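Dienelactone hydrolase (Anabaena variabilis, PDB 2O2G) probably acts as a hydrolase of the dienelactone hydrolase family, with the alpha/beta-hydrolase fold of that group. Local coordinates at residues Val192-Ala197 and Thr208-Leu213; Pro157-Pro162 and Glu183-Ser188. All blocks are in the same frame, centred on the assembly; numbering follows the deposited sequence. Where two conformers were deposited one is given.

Contact 1: residues Val192-Ala197 and Thr208-Leu213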
ATOM      1  N   VAL A 192      -8.652 -10.829  -7.600  1.00 20.79           N
ATOM      2  CA  VAL A 192      -9.414 -11.741  -6.798  1.00 20.96           C
ATOM      3  C   VAL A 192     -10.501 -10.989  -6.076  1.00 21.12           C
ATOM      4  O   VAL A 192     -10.300  -9.861  -5.612  1.00 20.23           O
ATOM      5  CB  VAL A 192      -8.513 -12.584  -5.828  1.00 28.22           C
ATOM      6  CG1 VAL A 192      -7.812 -11.715  -4.821  1.00 34.97           C
ATOM      7  CG2 VAL A 192      -9.346 -13.667  -5.134  1.00 30.39           C
ATOM      8  N   ILE A 193     -11.642 -11.657  -5.944  1.00 24.28           N
ATOM      9  CA  ILE A 193     -12.840 -11.100  -5.361  1.00 23.93           C
ATOM     10  C   ILE A 193     -13.187 -11.814  -4.057  1.00 26.02           C
ATOM     11  O   ILE A 193     -13.267 -13.056  -3.999  1.00 23.49           O
ATOM     12  CB  ILE A 193     -14.018 -11.252  -6.349  1.00 22.16           C
ATOM     13  CG1 ILE A 193     -13.660 -10.622  -7.717  1.00 26.64           C
ATOM     14  CG2 ILE A 193     -15.243 -10.621  -5.794  1.00 21.03           C
ATOM     15  CD1 ILE A 193     -14.783 -10.679  -8.711  1.00 30.91           C
ATOM     16  N   ILE A 194     -13.444 -11.030  -3.014  1.00 25.42           N
ATOM     17  CA  ILE A 194     -13.845 -11.633  -1.734  1.00 25.17           C
ATOM     18  C   ILE A 194     -15.367 -11.592  -1.740  1.00 23.13           C
ATOM     19  O   ILE A 194     -15.974 -10.509  -1.804  1.00 22.22           O
ATOM     20  CB  ILE A 194     -13.204 -10.952  -0.529  1.00 25.60           C
ATOM     21  CG1 ILE A 194     -11.672 -11.148  -0.594  1.00 29.73           C
ATOM     22  CG2 ILE A 194     -13.774 -11.508   0.761  1.00 26.36           C
ATOM     23  CD1 ILE A 194     -10.915 -10.321   0.387  1.00 30.55           C
ATOM     24  N   PRO A 195     -15.993 -12.775  -1.751  1.00 23.87           N
ATOM     25  CA  PRO A 195     -17.443 -12.759  -1.887  1.00 24.28           C
ATOM     26  C   PRO A 195     -18.170 -12.062  -0.753  1.00 26.14           C
ATOM     27  O   PRO A 195     -17.762 -12.163   0.395  1.00 25.90           O
ATOM     28  CB  PRO A 195     -17.817 -14.234  -1.914  1.00 26.09           C
ATOM     29  CG  PRO A 195     -16.658 -14.961  -1.326  1.00 23.20           C
ATOM     30  CD  PRO A 195     -15.469 -14.154  -1.672  1.00 24.67           C
ATOM     31  N   ARG A 196     -19.226 -11.339  -1.113  1.00 26.40           N
ATOM     32  CA  ARG A 196     -20.096 -10.678  -0.142  1.00 26.85           C
ATOM     33  C   ARG A 196     -19.361  -9.782   0.843  1.00 24.45           C
ATOM     34  O   ARG A 196     -19.657  -9.785   2.026  1.00 24.73           O
ATOM     35  CB  ARG A 196     -20.911 -11.725   0.618  1.00 27.34           C
ATOM     36  CG  ARG A 196     -21.748 -12.635  -0.269  1.00 30.09           C
ATOM     37  CD  ARG A 196     -22.557 -13.631   0.546  1.00 31.78           C
ATOM     38  NE  ARG A 196     -21.719 -14.389   1.484  1.00 40.85           N
ATOM     39  CZ  ARG A 196     -20.851 -15.361   1.162  1.00 44.64           C
ATOM     40  NH1 ARG A 196     -20.621 -15.718  -0.099  1.00 44.91           N
ATOM     41  NH2 ARG A 196     -20.168 -15.973   2.124  1.00 51.10           N
ATOM     42  N   ALA A 197     -18.365  -9.053   0.343  1.00 25.11           N
ATOM     43  CA  ALA A 197     -17.639  -8.060   1.109  1.00 25.38           C
ATOM     44  C   ALA A 197     -17.935  -6.718   0.431  1.00 26.36           C
ATOM     45  O   ALA A 197     -18.008  -6.655  -0.802  1.00 23.75           O
ATOM     46  CB  ALA A 197     -16.146  -8.341   1.081  1.00 24.53           C
ATOM     47  N   THR A 208      -9.772 -10.295   7.158  1.00 22.48           N
ATOM     48  CA  THR A 208      -8.837 -11.375   7.373  1.00 27.48           C
ATOM     49  C   THR A 208      -8.399 -11.973   6.019  1.00 27.69           C
ATOM     50  O   THR A 208      -7.214 -12.198   5.804  1.00 27.71           O
ATOM     51  CB  THR A 208      -9.432 -12.419   8.297  1.00 27.10           C
ATOM     52  OG1 THR A 208      -9.634 -11.802   9.577  1.00 29.22           O
ATOM     53  CG2 THR A 208      -8.506 -13.622   8.441  1.00 29.10           C
ATOM     54  N   ALA A 209      -9.359 -12.227   5.128  1.00 26.84           N
ATOM     55  CA  ALA A 209      -9.064 -12.739   3.798  1.00 24.08           C
ATOM     56  C   ALA A 209      -8.152 -11.797   3.036  1.00 20.83           C
ATOM     57  O   ALA A 209      -7.260 -12.222   2.335  1.00 24.63           O
ATOM     58  CB  ALA A 209     -10.360 -12.973   3.009  1.00 25.80           C
ATOM     59  N   VAL A 210      -8.411 -10.509   3.119  1.00 21.78           N
ATOM     60  CA  VAL A 210      -7.535  -9.553   2.474  1.00 23.87           C
ATOM     61  C   VAL A 210      -6.096  -9.727   2.980  1.00 24.53           C
ATOM     62  O   VAL A 210      -5.152  -9.769   2.187  1.00 24.11           O
ATOM     63  CB  VAL A 210      -8.011  -8.107   2.680  1.00 24.04           C
ATOM     64  CG1 VAL A 210      -6.950  -7.115   2.208  1.00 26.98           C
ATOM     65  CG2 VAL A 210      -9.303  -7.895   1.943  1.00 26.53           C
ATOM     66  N   ALA A 211      -5.926  -9.805   4.289  1.00 26.04           N
ATOM     67  CA  ALA A 211      -4.595  -9.968   4.877  1.00 23.48           C
ATOM     68  C   ALA A 211      -3.932 -11.284   4.484  1.00 24.06           C
ATOM     69  O   ALA A 211      -2.698 -11.335   4.202  1.00 20.93           O
ATOM     70  CB  ALA A 211      -4.696  -9.898   6.323  1.00 23.98           C
ATOM     71  N   GLN A 212      -4.736 -12.348   4.474  1.00 22.12           N
ATOM     72  CA  GLN A 212      -4.204 -13.642   4.124  1.00 25.67           C
ATOM     73  C   GLN A 212      -3.707 -13.610   2.651  1.00 24.70           C
ATOM     74  O   GLN A 212      -2.615 -14.062   2.348  1.00 25.42           O
ATOM     75  CB  GLN A 212      -5.224 -14.763   4.360  1.00 23.60           C
ATOM     76  CG  GLN A 212      -5.585 -15.111   5.854  1.00 32.59           C
ATOM     77  CD  GLN A 212      -6.787 -16.081   5.960  1.00 33.15           C
ATOM     78  OE1 GLN A 212      -7.820 -15.892   5.292  1.00 45.90           O
ATOM     79  NE2 GLN A 212      -6.672 -17.086   6.823  1.00 43.84           N
ATOM     80  N   LEU A 213      -4.524 -13.099   1.750  1.00 26.39           N
ATOM     81  CA  LEU A 213      -4.154 -12.987   0.332  1.00 26.24           C
ATOM     82  C   LEU A 213      -2.948 -12.110   0.107  1.00 28.53           C
ATOM     83  O   LEU A 213      -2.102 -12.423  -0.737  1.00 28.22           O
ATOM     84  CB  LEU A 213      -5.344 -12.429  -0.472  1.00 27.65           C
ATOM     85  CG  LEU A 213      -6.544 -13.387  -0.522  1.00 28.46           C
ATOM     86  CD1 LEU A 213      -7.858 -12.661  -0.778  1.00 26.42           C
ATOM     87  CD2 LEU A 213      -6.278 -14.458  -1.555  1.00 31.12           C
TER

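Contact 2: residues Pro157-Pro162 and Glu183-Ser188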
ATOM      1  N   PRO A 157       0.342   0.370 -17.643  1.00 26.17           N
ATOM      2  CA  PRO A 157       1.224  -0.475 -18.480  1.00 25.59           C
ATOM      3  C   PRO A 157       2.746  -0.390 -18.195  1.00 26.97           C
ATOM      4  O   PRO A 157       3.505  -1.206 -18.747  1.00 26.96           O
ATOM      5  CB  PRO A 157       0.908  -0.017 -19.910  1.00 26.35           C
ATOM      6  CG  PRO A 157       0.366   1.357 -19.770  1.00 21.72           C
ATOM      7  CD  PRO A 157      -0.328   1.419 -18.442  1.00 25.95           C
ATOM      8  N   HIS A 158       3.181   0.553 -17.343  1.00 23.92           N
ATOM      9  CA  HIS A 158       4.581   0.677 -17.001  1.00 24.50           C
ATOM     10  C   HIS A 158       4.920  -0.026 -15.707  1.00 26.04           C
ATOM     11  O   HIS A 158       6.100  -0.212 -15.404  1.00 28.06           O
ATOM     12  CB  HIS A 158       4.984   2.149 -16.937  1.00 25.12           C
ATOM     13  CG  HIS A 158       4.944   2.817 -18.276  1.00 24.21           C
ATOM     14  ND1 HIS A 158       3.955   3.707 -18.634  1.00 34.58           N
ATOM     15  CD2 HIS A 158       5.716   2.646 -19.376  1.00 27.88           C
ATOM     16  CE1 HIS A 158       4.155   4.106 -19.881  1.00 23.59           C
ATOM     17  NE2 HIS A 158       5.215   3.472 -20.358  1.00 25.42           N
ATOM     18  N   VAL A 159       3.903  -0.404 -14.948  1.00 23.22           N
ATOM     19  CA  VAL A 159       4.122  -1.106 -13.675  1.00 24.98           C
ATOM     20  C   VAL A 159       4.823  -2.430 -13.982  1.00 26.47           C
ATOM     21  O   VAL A 159       4.372  -3.200 -14.853  1.00 24.17           O
ATOM     22  CB  VAL A 159       2.817  -1.322 -12.943  1.00 22.34           C
ATOM     23  CG1 VAL A 159       2.995  -2.280 -11.699  1.00 27.31           C
ATOM     24  CG2 VAL A 159       2.247  -0.006 -12.509  1.00 19.19           C
ATOM     25  N   LYS A 160       5.953  -2.646 -13.317  1.00 25.25           N
ATOM     26  CA  LYS A 160       6.749  -3.876 -13.475  1.00 28.07           C
ATOM     27  C   LYS A 160       6.603  -4.810 -12.277  1.00 28.98           C
ATOM     28  O   LYS A 160       6.974  -5.973 -12.354  1.00 28.59           O
ATOM     29  CB  LYS A 160       8.236  -3.527 -13.693  1.00 31.41           C
ATOM     30  CG  LYS A 160       8.535  -2.687 -14.953  1.00 34.88           C
ATOM     31  CD  LYS A 160       8.333  -3.472 -16.240  1.00 41.28           C
ATOM     32  CE  LYS A 160       8.818  -2.724 -17.497  1.00 44.09           C
ATOM     33  NZ  LYS A 160       8.004  -1.535 -17.883  1.00 47.76           N
ATOM     34  N   ALA A 161       6.076  -4.288 -11.173  1.00 29.69           N
ATOM     35  CA  ALA A 161       5.884  -5.038  -9.937  1.00 27.48           C
ATOM     36  C   ALA A 161       4.668  -5.948 -10.034  1.00 28.79           C
ATOM     37  O   ALA A 161       3.575  -5.470 -10.388  1.00 30.58           O
ATOM     38  CB  ALA A 161       5.696  -4.077  -8.782  1.00 27.26           C
ATOM     39  N   PRO A 162       4.846  -7.273  -9.793  1.00 29.08           N
ATOM     40  CA  PRO A 162       3.662  -8.171  -9.776  1.00 25.20           C
ATOM     41  C   PRO A 162       2.555  -7.621  -8.858  1.00 25.51           C
ATOM     42  O   PRO A 162       2.761  -7.411  -7.647  1.00 27.03           O
ATOM     43  CB  PRO A 162       4.240  -9.504  -9.294  1.00 27.03           C
ATOM     44  CG  PRO A 162       5.679  -9.459  -9.833  1.00 27.33           C
ATOM     45  CD  PRO A 162       6.107  -8.027  -9.619  1.00 26.05           C
ATOM     46  N   GLU A 183      -6.419  -5.582 -17.360  1.00 27.80           N
ATOM     47  CA  GLU A 183      -6.077  -5.704 -18.770  1.00 28.58           C
ATOM     48  C   GLU A 183      -4.973  -4.738 -19.202  1.00 29.83           C
ATOM     49  O   GLU A 183      -4.237  -5.028 -20.154  1.00 30.52           O
ATOM     50  CB  GLU A 183      -7.316  -5.469 -19.650  1.00 29.43           C
ATOM     51  CG  GLU A 183      -8.434  -6.493 -19.465  1.00 33.96           C
ATOM     52  CD  GLU A 183      -7.987  -7.944 -19.699  1.00 51.60           C
ATOM     53  OE1 GLU A 183      -7.875  -8.347 -20.880  1.00 59.98           O
ATOM     54  OE2 GLU A 183      -7.775  -8.686 -18.694  1.00 59.49           O
ATOM     55  N   GLN A 184      -4.863  -3.599 -18.523  1.00 27.59           N
ATOM     56  CA  GLN A 184      -3.863  -2.602 -18.853  0.50 26.18           C
ATOM     57  C   GLN A 184      -2.490  -2.979 -18.268  1.00 27.02           C
ATOM     58  O   GLN A 184      -1.452  -2.541 -18.788  1.00 27.74           O
ATOM     59  CB  GLN A 184      -4.330  -1.220 -18.376  0.50 26.13           C
ATOM     60  CG  GLN A 184      -5.731  -0.809 -18.886  0.50 21.68           C
ATOM     61  CD  GLN A 184      -6.233   0.512 -18.312  0.50 26.22           C
ATOM     62  OE1 GLN A 184      -5.601   1.567 -18.475  0.50 32.09           O
ATOM     63  NE2 GLN A 184      -7.382   0.463 -17.638  0.50 28.30           N
ATOM     64  N   LEU A 185      -2.484  -3.779 -17.193  1.00 26.69           N
ATOM     65  CA  LEU A 185      -1.238  -4.251 -16.603  1.00 27.79           C
ATOM     66  C   LEU A 185      -0.567  -5.227 -17.586  1.00 30.35           C
ATOM     67  O   LEU A 185      -1.248  -6.008 -18.265  1.00 29.44           O
ATOM     68  CB  LEU A 185      -1.469  -4.924 -15.235  1.00 27.58           C
ATOM     69  CG  LEU A 185      -1.982  -4.006 -14.129  1.00 20.57           C
ATOM     70  CD1 LEU A 185      -2.510  -4.776 -12.921  1.00 30.44           C
ATOM     71  CD2 LEU A 185      -0.875  -3.035 -13.736  1.00 26.96           C
ATOM     72  N   GLN A 186       0.761  -5.136 -17.689  1.00 28.40           N
ATOM     73  CA  GLN A 186       1.564  -5.989 -18.556  1.00 28.81           C
ATOM     74  C   GLN A 186       2.492  -6.913 -17.768  1.00 28.56           C
ATOM     75  O   GLN A 186       3.261  -7.654 -18.359  1.00 32.75           O
ATOM     76  CB  GLN A 186       2.412  -5.112 -19.503  1.00 28.45           C
ATOM     77  CG  GLN A 186       1.580  -4.158 -20.338  1.00 27.88           C
ATOM     78  CD  GLN A 186       0.602  -4.888 -21.214  1.00 21.41           C
ATOM     79  OE1 GLN A 186       0.999  -5.698 -22.051  1.00 39.53           O
ATOM     80  NE2 GLN A 186      -0.685  -4.604 -21.042  1.00 22.44           N
ATOM     81  N   THR A 187       2.407  -6.882 -16.444  1.00 28.61           N
ATOM     82  CA  THR A 187       3.264  -7.680 -15.580  1.00 28.32           C
ATOM     83  C   THR A 187       2.473  -8.873 -15.057  1.00 27.70           C
ATOM     84  O   THR A 187       1.302  -9.041 -15.420  1.00 25.95           O
ATOM     85  CB  THR A 187       3.762  -6.808 -14.394  1.00 31.99           C
ATOM     86  OG1 THR A 187       4.681  -7.554 -13.574  1.00 35.11           O
ATOM     87  CG2 THR A 187       2.580  -6.299 -13.541  1.00 28.66           C
ATOM     88  N   SER A 188       3.101  -9.711 -14.225  1.00 27.41           N
ATOM     89  CA  SER A 188       2.407 -10.826 -13.577  1.00 27.03           C
ATOM     90  C   SER A 188       1.314 -10.165 -12.757  1.00 25.36           C
ATOM     91  O   SER A 188       1.547  -9.156 -12.064  1.00 24.20           O
ATOM     92  CB  SER A 188       3.315 -11.662 -12.652  1.00 27.29           C
ATOM     93  OG  SER A 188       4.283 -12.377 -13.397  1.00 32.93           O
TER
HETATM   94  O   HOH W   1       2.216  -3.219 -16.442  1.00 22.40           O

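Contact 1: residues Val192-Ala197 and Thr208-Leu213
I194 reaches from the strand toward the helix with its CD1 methyl, and three side chains of 208-213 gather round that one carbon. V210 crosses I194 at about a right angle, its CG2 modelled 3.3 Å from I194 CD1, an approach so short that it is doubtful in detail. A209 adds its CB at 3.8 Å from I194 CD1, one residue back along the helix. L213, a turn further on, lies alongside I194 and runs the opposite way, its CD1 coming to 4.0 Å from I194 CD1. The extended side chain of I194 makes this reach possible: CG1 stands anti to the carbonyl carbon (chi1 -64°) and CD1 carries straight on (chi2 169°).

V192, two residues earlier on the same face of the strand, turns CG1 to L213 CD1 at 4.2 Å, and the same leucine methyl thus touches both strand residues. No hydrogen bond crosses this apolar interface. F201 also touches I194 and V210, while I166 of strand 163-168 lies against V192 and I194.

Strand 192-194 and helix 208-213 run nearly antiparallel, at 154°, with axes 9.8 Å apart. A type II beta turn from I194 to A197 ends the strand. This is an edge strand of the alpha/beta-hydrolase sheet covered by the C-terminal helix 206-221.

Contact 2: residues Pro157-Pro162 and Glu183-Ser188
This is a loop-to-loop contact between two connections of the alpha/beta sheet: 157-162 leads into strand 163-168, while segment 183-188 follows helix 172-184 on the way to strand 189-194. Backbone carbonyls and small side chains do most of the touching, and T187 sits in the middle.

The single direct hydrogen bond across the contact runs from T187 OG1 to K160 O, 3.0 Å. The hydroxyl stands over the carbonyl, 72° out of its plane. With chi1 at -176°, OG1 is anti to the backbone N and faces K160, while CG2 falls between the backbone N and the carbonyl carbon and packs 3.4 Å from A161 O. One threonine therefore covers two successive carbonyls with two different branches.

A water joins the two backbones, donating to V159 O and accepting from Q186 N. The side chain of V159 adds an apolar touch, its CB 4.1 Å from L185 CD2.

At one end P157 lies against Q184, its CA 3.4 Å from Q184 O in a CA-H...O contact. The same carbonyl receives Q186 NE2 in a nearly straight bond, 176° at the hydrogen; the acceptor lies in the plane of the Q186 amide, while NE2 stands above the carbonyl plane of Q184. The bend at chi2 folds the glutamine back, and its CG rests near P157 O. At the other end P162 CA makes a second such contact, 3.3 Å from S188 O, and Y221 of helix 206-221 touches both residues.

Side by side, the two segments lead into the neighbouring parallel strands 163-168 and 189-194 of the beta-alpha-beta unit whose crossover is helix 172-184, as expected in an alpha/beta-hydrolase fold.

Overall arrangement
Contacts 1 and 2 lie in series along the chain, their centres about 22 Å apart, each about 16 Å from the centre of the chain. Contact 2 lies just before strand 189-194, one of the two edge strands within the chain, and contact 1 uses its last residues. Helix 206-221 extends over both: its 208-213 part packs in contact 1, while in contact 2 W217 NE1 hydrogen-bonds to P162 O, and Y221 touches P162 and S188. The presumed catalytic triad, S122, D171 and H199, with S122 on a nucleophile elbow, lies outside all four segments; D171 and H199 come in the loops after strands 163-168 and 189-194, whose starts contact 2 brings together.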